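Local coordinates for protein manganese-dependent ADP-ribose/CDP-alcohol diphosphatase (PDB 2NXF) that probably hydrolyses ADP-ribose to AMP and ribose 5-phosphate, and CDP-alcohols such as CDP-choline to CMP, at a dinuclear metal centre, at residues L147-L152 against G199-Q204; I131-F136 against E203-W208. One frame throughout, in Å; residues are numbered along the deposited sequence.

Contact 1: residues L147-L152 against G199-Q204; sequences LDAYDL and GGFSEQ
With chi1 at 178°, Asp151 holds CG opposite its backbone N and sends the carboxylate to Ser202. The Ser202 hydroxyl sits between its own N and carbonyl carbon (chi1 73°), which brings OG to that carboxylate. Ser202 OG donates to Asp151 OD2 at 2.7 Å, on the syn side and somewhat out of the carboxylate plane. Ser202 N reaches Asp151 OD2 at 3.0 Å, from well above the plane. Gln205 NE2 is a further donor to OD2, and OD1 forms salt bridges with Lys163 and Arg157. The buried group is thus gripped through both oxygens. Replacing Asp151 by an alanine removes the carboxylate, and Ser202 N, Ser202 OG and Gln205 NE2 would probably lose their shared acceptor, with Lys163 and Arg157 losing a charge partner.

Next to it the backbones pair. Leu152 N bonds to Gly200 O at 2.9 Å, and Gly200 N returns to Leu152 O at 2.8 Å. This is a single antiparallel hydrogen-bonded pair. Gly199 CA lies 3.1 Å from Leu152 O, and a side chain would have little room there.

The Phe201 ring packs on Leu147 and Ala149. Its CZ meets Ala149 CB at 3.7 Å, and its CE1 meets Leu147 CB at 3.8 Å, with the Leu147 and Phe201 side chains crossing at about a right angle. The Tyr150 side chain lies near the zinc ligands Asn96 and His265. Ser202 is the N-cap of helix 203-219, its OG accepting from Gln205 N.

Contact 2: residues I131-F136 against E203-W208; sequences IYAYEF and EQQLQW
Trp208 and Ala133 meet where helix 203-219 packs on the mixed seven-stranded sheet, at the start of strand 134-139. Trp208 has CG anti to its backbone N (chi1 167°), and the indole reaches across from the helix to the strand. Its six-membered ring does the touching. CZ3 lies 3.7 Å from Ala133 CB. CH2 lies 3.6 Å from Tyr134 N, and Tyr134 C and Glu135 N sit at the ring edge, in its plane. CZ2 lies 3.5 Å from Glu135 CG.

The Glu135 chain bends at chi2 (95°), which turns the carboxylate to Ser124 and Arg143 while CG stays against the indole. Glu135 OE1 and Trp208 NE1 both hydrogen-bond to Ser124 OG, on the neighbouring strand 124-125. Glu135 OE2 pairs with Arg143.

The sheet is one of two mixed sheets in this metallophosphoesterase fold, and strand 134-139 lies next to its outermost strand 124-125. No hydrogen bond crosses directly between 131-136 and 203-208. Trp208 also touches Val145 of the adjoining strand 142-146, so the indole spans two strands.

Nearer the start of the helix, two extended glutamines meet Ile131 before the strand begins. Gln205 NE2 lies 3.7 Å from Ile131 CG2. Gln205 OE1 lies 3.8 Å from Ala133 CB and accepts from Asp148 N. Gln204 OE1 comes to 3.8 Å from Ile131 CD1 at the exposed end.

How the contacts relate
Both contacts use the start of helix 203-219. Their ranges overlap at Glu203 and Gln204, of which only Gln204 touches across a contact, in contact 2. Their centres are 8 Å apart. Contact 1 is buried throughout and holds the segment leading into the helix to the loop after strand 142-146. Contact 2 is partly buried and sets the first turns of the helix against strand 134-139 and the residues before it. Contact 1 joins a hydrogen-bonded carboxylate and backbone bridge to the packing of Phe201. Contact 2 has van der Waals packing instead. Gln205 bridges the two, and Asp148 OD2 lies 2.8 Å from Tyr132 N, a probable hydrogen bond.

Contact 1: residues L147-L152 against G199-Q204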
loop_
_atom_site.group_PDB
_atom_site.type_symbol
_atom_site.label_atom_id
_atom_site.label_comp_id
_atom_site.label_asym_id
_atom_site.label_seq_id
_atom_site.Cartn_x
_atom_site.Cartn_y
_atom_site.Cartn_z
ATOM N N LEU A 147 2.824 -5.449 -4.592
ATOM C CA LEU A 147 2.011 -6.620 -4.263
ATOM C C LEU A 147 0.535 -6.279 -4.194
ATOM O O LEU A 147 0.161 -5.095 -4.025
ATOM C CB LEU A 147 2.446 -7.194 -2.908
ATOM C CG LEU A 147 3.906 -7.650 -2.759
ATOM C CD1 LEU A 147 4.120 -8.223 -1.358
ATOM C CD2 LEU A 147 4.255 -8.660 -3.857
ATOM N N ASP A 148 -0.285 -7.334 -4.322
ATOM C CA ASP A 148 -1.736 -7.268 -4.321
ATOM C C ASP A 148 -2.232 -7.907 -3.000
ATOM O O ASP A 148 -2.426 -9.129 -2.906
ATOM C CB ASP A 148 -2.250 -8.067 -5.540
ATOM C CG ASP A 148 -3.770 -8.019 -5.710
ATOM O OD1 ASP A 148 -4.502 -7.451 -4.858
ATOM O OD2 ASP A 148 -4.214 -8.562 -6.739
ATOM N N ALA A 149 -2.437 -7.062 -1.990
ATOM C CA ALA A 149 -2.795 -7.555 -0.663
ATOM C C ALA A 149 -4.275 -7.973 -0.555
ATOM O O ALA A 149 -4.695 -8.455 0.511
ATOM C CB ALA A 149 -2.477 -6.493 0.403
ATOM N N TYR A 150 -5.037 -7.785 -1.636
ATOM C CA TYR A 150 -6.445 -8.233 -1.725
ATOM C C TYR A 150 -6.647 -9.357 -2.742
ATOM O O TYR A 150 -7.759 -9.634 -3.173
ATOM C CB TYR A 150 -7.399 -7.043 -1.970
ATOM C CG TYR A 150 -7.354 -6.119 -0.780
ATOM C CD1 TYR A 150 -8.251 -6.272 0.288
ATOM C CD2 TYR A 150 -6.333 -5.155 -0.661
ATOM C CE1 TYR A 150 -8.177 -5.457 1.408
ATOM C CE2 TYR A 150 -6.248 -4.339 0.456
ATOM C CZ TYR A 150 -7.159 -4.505 1.496
ATOM O OH TYR A 150 -7.106 -3.706 2.622
ATOM N N ASP A 151 -5.541 -10.008 -3.089
ATOM C CA ASP A 151 -5.546 -11.200 -3.929
ATOM C C ASP A 151 -6.494 -12.233 -3.298
ATOM O O ASP A 151 -7.413 -12.748 -3.949
ATOM C CB ASP A 151 -4.088 -11.677 -3.985
ATOM C CG ASP A 151 -3.885 -12.946 -4.768
ATOM O OD1 ASP A 151 -4.820 -13.493 -5.391
ATOM O OD2 ASP A 151 -2.715 -13.390 -4.736
ATOM N N LEU A 152 -6.268 -12.526 -2.021
ATOM C CA LEU A 152 -7.282 -13.236 -1.248
ATOM C C LEU A 152 -8.073 -12.180 -0.496
ATOM O O LEU A 152 -7.528 -11.503 0.360
ATOM C CB LEU A 152 -6.623 -14.224 -0.277
ATOM C CG LEU A 152 -5.755 -15.313 -0.913
ATOM C CD1 LEU A 152 -5.264 -16.227 0.198
ATOM C CD2 LEU A 152 -6.521 -16.106 -1.968
ATOM N N GLY A 199 -7.031 -8.475 3.714
ATOM C CA GLY A 199 -6.908 -9.512 2.715
ATOM C C GLY A 199 -5.568 -10.177 2.867
ATOM O O GLY A 199 -4.787 -9.839 3.763
ATOM N N GLY A 200 -5.317 -11.135 1.987
ATOM C CA GLY A 200 -4.051 -11.831 1.993
ATOM C C GLY A 200 -3.471 -12.068 0.611
ATOM O O GLY A 200 -4.051 -11.672 -0.419
ATOM N N PHE A 201 -2.339 -12.772 0.610
ATOM C CA PHE A 201 -1.580 -13.034 -0.614
ATOM C C PHE A 201 -1.702 -14.519 -0.963
ATOM O O PHE A 201 -1.416 -15.392 -0.126
ATOM C CB PHE A 201 -0.108 -12.660 -0.384
ATOM C CG PHE A 201 0.081 -11.255 0.154
ATOM C CD1 PHE A 201 0.226 -10.162 -0.718
ATOM C CD2 PHE A 201 0.120 -11.026 1.540
ATOM C CE1 PHE A 201 0.400 -8.851 -0.226
ATOM C CE2 PHE A 201 0.283 -9.705 2.057
ATOM C CZ PHE A 201 0.444 -8.616 1.173
ATOM N N SER A 202 -2.115 -14.815 -2.197
ATOM C CA SER A 202 -2.266 -16.217 -2.609
ATOM C C SER A 202 -0.913 -16.947 -2.649
ATOM O O SER A 202 0.150 -16.302 -2.764
ATOM C CB SER A 202 -2.974 -16.345 -3.977
ATOM O OG SER A 202 -2.105 -15.954 -5.038
ATOM N N GLU A 203 -0.967 -18.278 -2.568
ATOM C CA GLU A 203 0.214 -19.101 -2.704
ATOM C C GLU A 203 0.916 -18.766 -4.035
ATOM O O GLU A 203 2.155 -18.695 -4.107
ATOM C CB GLU A 203 -0.176 -20.585 -2.618
ATOM C CG GLU A 203 0.952 -21.540 -2.855
ATOM C CD GLU A 203 0.454 -22.972 -2.914
ATOM O OE1 GLU A 203 -0.253 -23.328 -3.888
ATOM O OE2 GLU A 203 0.764 -23.748 -1.987
ATOM N N GLN A 204 0.121 -18.550 -5.089
ATOM C CA GLN A 204 0.696 -18.233 -6.397
ATOM C C GLN A 204 1.494 -16.930 -6.318
ATOM O O GLN A 204 2.637 -16.828 -6.839
ATOM C CB GLN A 204 -0.394 -18.134 -7.465
ATOM C CG GLN A 204 0.151 -17.760 -8.842
ATOM C CD GLN A 204 -0.904 -17.800 -9.937
ATOM O OE1 GLN A 204 -2.112 -17.836 -9.674
ATOM N NE2 GLN A 204 -0.449 -17.797 -11.171
#

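Contact 2: residues I131-F136 against E203-W208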
loop_
_atom_site.group_PDB
_atom_site.type_symbol
_atom_site.label_atom_id
_atom_site.label_comp_id
_atom_site.label_asym_id
_atom_site.label_seq_id
_atom_site.Cartn_x
_atom_site.Cartn_y
_atom_site.Cartn_z
ATOM N N ILE A 131 -3.929 -11.245 -10.856
ATOM C CA ILE A 131 -3.358 -10.718 -9.604
ATOM C C ILE A 131 -2.646 -9.427 -9.994
ATOM O O ILE A 131 -1.872 -9.413 -10.949
ATOM C CB ILE A 131 -2.343 -11.727 -8.966
ATOM C CG1 ILE A 131 -3.051 -13.066 -8.680
ATOM C CG2 ILE A 131 -1.715 -11.171 -7.675
ATOM C CD1 ILE A 131 -2.050 -14.243 -8.427
ATOM N N TYR A 132 -2.928 -8.342 -9.268
ATOM C CA TYR A 132 -2.352 -7.049 -9.620
ATOM C C TYR A 132 -1.042 -6.875 -8.849
ATOM O O TYR A 132 -0.980 -6.228 -7.799
ATOM C CB TYR A 132 -3.337 -5.900 -9.328
ATOM C CG TYR A 132 -2.732 -4.566 -9.683
ATOM C CD1 TYR A 132 -2.458 -4.235 -11.011
ATOM C CD2 TYR A 132 -2.436 -3.627 -8.675
ATOM C CE1 TYR A 132 -1.848 -3.003 -11.343
ATOM C CE2 TYR A 132 -1.857 -2.397 -8.993
ATOM C CZ TYR A 132 -1.570 -2.090 -10.308
ATOM O OH TYR A 132 -0.990 -0.887 -10.627
ATOM N N ALA A 133 0.002 -7.498 -9.383
ATOM C CA ALA A 133 1.324 -7.456 -8.793
ATOM C C ALA A 133 2.311 -7.428 -9.926
ATOM O O ALA A 133 2.122 -8.097 -10.969
ATOM C CB ALA A 133 1.562 -8.699 -7.940
ATOM N N TYR A 134 3.382 -6.669 -9.721
ATOM C CA TYR A 134 4.406 -6.559 -10.761
ATOM C C TYR A 134 5.714 -6.109 -10.178
ATOM O O TYR A 134 5.751 -5.643 -9.048
ATOM C CB TYR A 134 3.966 -5.635 -11.893
ATOM C CG TYR A 134 3.769 -4.155 -11.556
ATOM C CD1 TYR A 134 4.769 -3.219 -11.861
ATOM C CD2 TYR A 134 2.569 -3.687 -10.989
ATOM C CE1 TYR A 134 4.599 -1.860 -11.619
ATOM C CE2 TYR A 134 2.397 -2.304 -10.736
ATOM C CZ TYR A 134 3.415 -1.411 -11.052
ATOM O OH TYR A 134 3.259 -0.047 -10.831
ATOM N N GLU A 135 6.783 -6.298 -10.949
ATOM C CA GLU A 135 8.109 -5.919 -10.491
ATOM C C GLU A 135 8.890 -5.360 -11.663
ATOM O O GLU A 135 8.664 -5.755 -12.811
ATOM C CB GLU A 135 8.832 -7.118 -9.846
ATOM C CG GLU A 135 8.882 -8.395 -10.705
ATOM C CD GLU A 135 10.149 -8.561 -11.519
ATOM O OE1 GLU A 135 10.246 -9.594 -12.246
ATOM O OE2 GLU A 135 11.040 -7.666 -11.463
ATOM N N PHE A 136 9.793 -4.430 -11.357
ATOM C CA PHE A 136 10.638 -3.819 -12.373
ATOM C C PHE A 136 11.876 -3.253 -11.720
ATOM O O PHE A 136 11.899 -3.040 -10.484
ATOM C CB PHE A 136 9.851 -2.707 -13.092
ATOM C CG PHE A 136 9.460 -1.554 -12.199
ATOM C CD1 PHE A 136 10.181 -0.359 -12.222
ATOM C CD2 PHE A 136 8.346 -1.648 -11.362
ATOM C CE1 PHE A 136 9.800 0.704 -11.396
ATOM C CE2 PHE A 136 7.969 -0.587 -10.542
ATOM C CZ PHE A 136 8.708 0.581 -10.561
ATOM N N GLU A 203 -0.967 -18.278 -2.568
ATOM C CA GLU A 203 0.214 -19.101 -2.704
ATOM C C GLU A 203 0.916 -18.766 -4.035
ATOM O O GLU A 203 2.155 -18.695 -4.107
ATOM C CB GLU A 203 -0.176 -20.585 -2.618
ATOM C CG GLU A 203 0.952 -21.540 -2.855
ATOM C CD GLU A 203 0.454 -22.972 -2.914
ATOM O OE1 GLU A 203 -0.253 -23.328 -3.888
ATOM O OE2 GLU A 203 0.764 -23.748 -1.987
ATOM N N GLN A 204 0.121 -18.550 -5.089
ATOM C CA GLN A 204 0.696 -18.233 -6.397
ATOM C C GLN A 204 1.494 -16.930 -6.318
ATOM O O GLN A 204 2.637 -16.828 -6.839
ATOM C CB GLN A 204 -0.394 -18.134 -7.465
ATOM C CG GLN A 204 0.151 -17.760 -8.842
ATOM C CD GLN A 204 -0.904 -17.800 -9.937
ATOM O OE1 GLN A 204 -2.112 -17.836 -9.674
ATOM N NE2 GLN A 204 -0.449 -17.797 -11.171
ATOM N N GLN A 205 0.903 -15.927 -5.652
ATOM C CA GLN A 205 1.589 -14.638 -5.506
ATOM C C GLN A 205 2.853 -14.764 -4.645
ATOM O O GLN A 205 3.892 -14.170 -4.958
ATOM C CB GLN A 205 0.659 -13.558 -4.947
ATOM C CG GLN A 205 1.329 -12.161 -4.978
ATOM C CD GLN A 205 0.477 -11.025 -4.461
ATOM O OE1 GLN A 205 0.954 -9.888 -4.403
ATOM N NE2 GLN A 205 -0.790 -11.310 -4.095
ATOM N N LEU A 206 2.772 -15.522 -3.555
ATOM C CA LEU A 206 3.951 -15.681 -2.679
ATOM C C LEU A 206 5.085 -16.431 -3.364
ATOM O O LEU A 206 6.268 -16.130 -3.138
ATOM C CB LEU A 206 3.583 -16.418 -1.386
ATOM C CG LEU A 206 2.637 -15.628 -0.481
ATOM C CD1 LEU A 206 2.016 -16.610 0.555
ATOM C CD2 LEU A 206 3.336 -14.489 0.203
ATOM N N GLN A 207 4.732 -17.435 -4.172
ATOM C CA GLN A 207 5.729 -18.213 -4.915
ATOM C C GLN A 207 6.460 -17.303 -5.903
ATOM O O GLN A 207 7.681 -17.398 -6.070
ATOM C CB GLN A 207 5.068 -19.413 -5.605
ATOM C CG GLN A 207 4.733 -20.525 -4.596
ATOM C CD GLN A 207 4.042 -21.743 -5.201
ATOM O OE1 GLN A 207 3.358 -21.650 -6.228
ATOM N NE2 GLN A 207 4.201 -22.893 -4.549
ATOM N N TRP A 208 5.716 -16.397 -6.536
ATOM C CA TRP A 208 6.331 -15.434 -7.444
ATOM C C TRP A 208 7.239 -14.432 -6.702
ATOM O O TRP A 208 8.374 -14.187 -7.117
ATOM C CB TRP A 208 5.244 -14.718 -8.253
ATOM C CG TRP A 208 5.663 -13.482 -9.018
ATOM C CD1 TRP A 208 6.222 -13.419 -10.279
ATOM C CD2 TRP A 208 5.492 -12.123 -8.593
ATOM N NE1 TRP A 208 6.423 -12.102 -10.645
ATOM C CE2 TRP A 208 5.981 -11.289 -9.630
ATOM C CE3 TRP A 208 4.974 -11.531 -7.431
ATOM C CZ2 TRP A 208 5.979 -9.901 -9.533
ATOM C CZ3 TRP A 208 4.968 -10.133 -7.331
ATOM C CH2 TRP A 208 5.463 -9.339 -8.381
#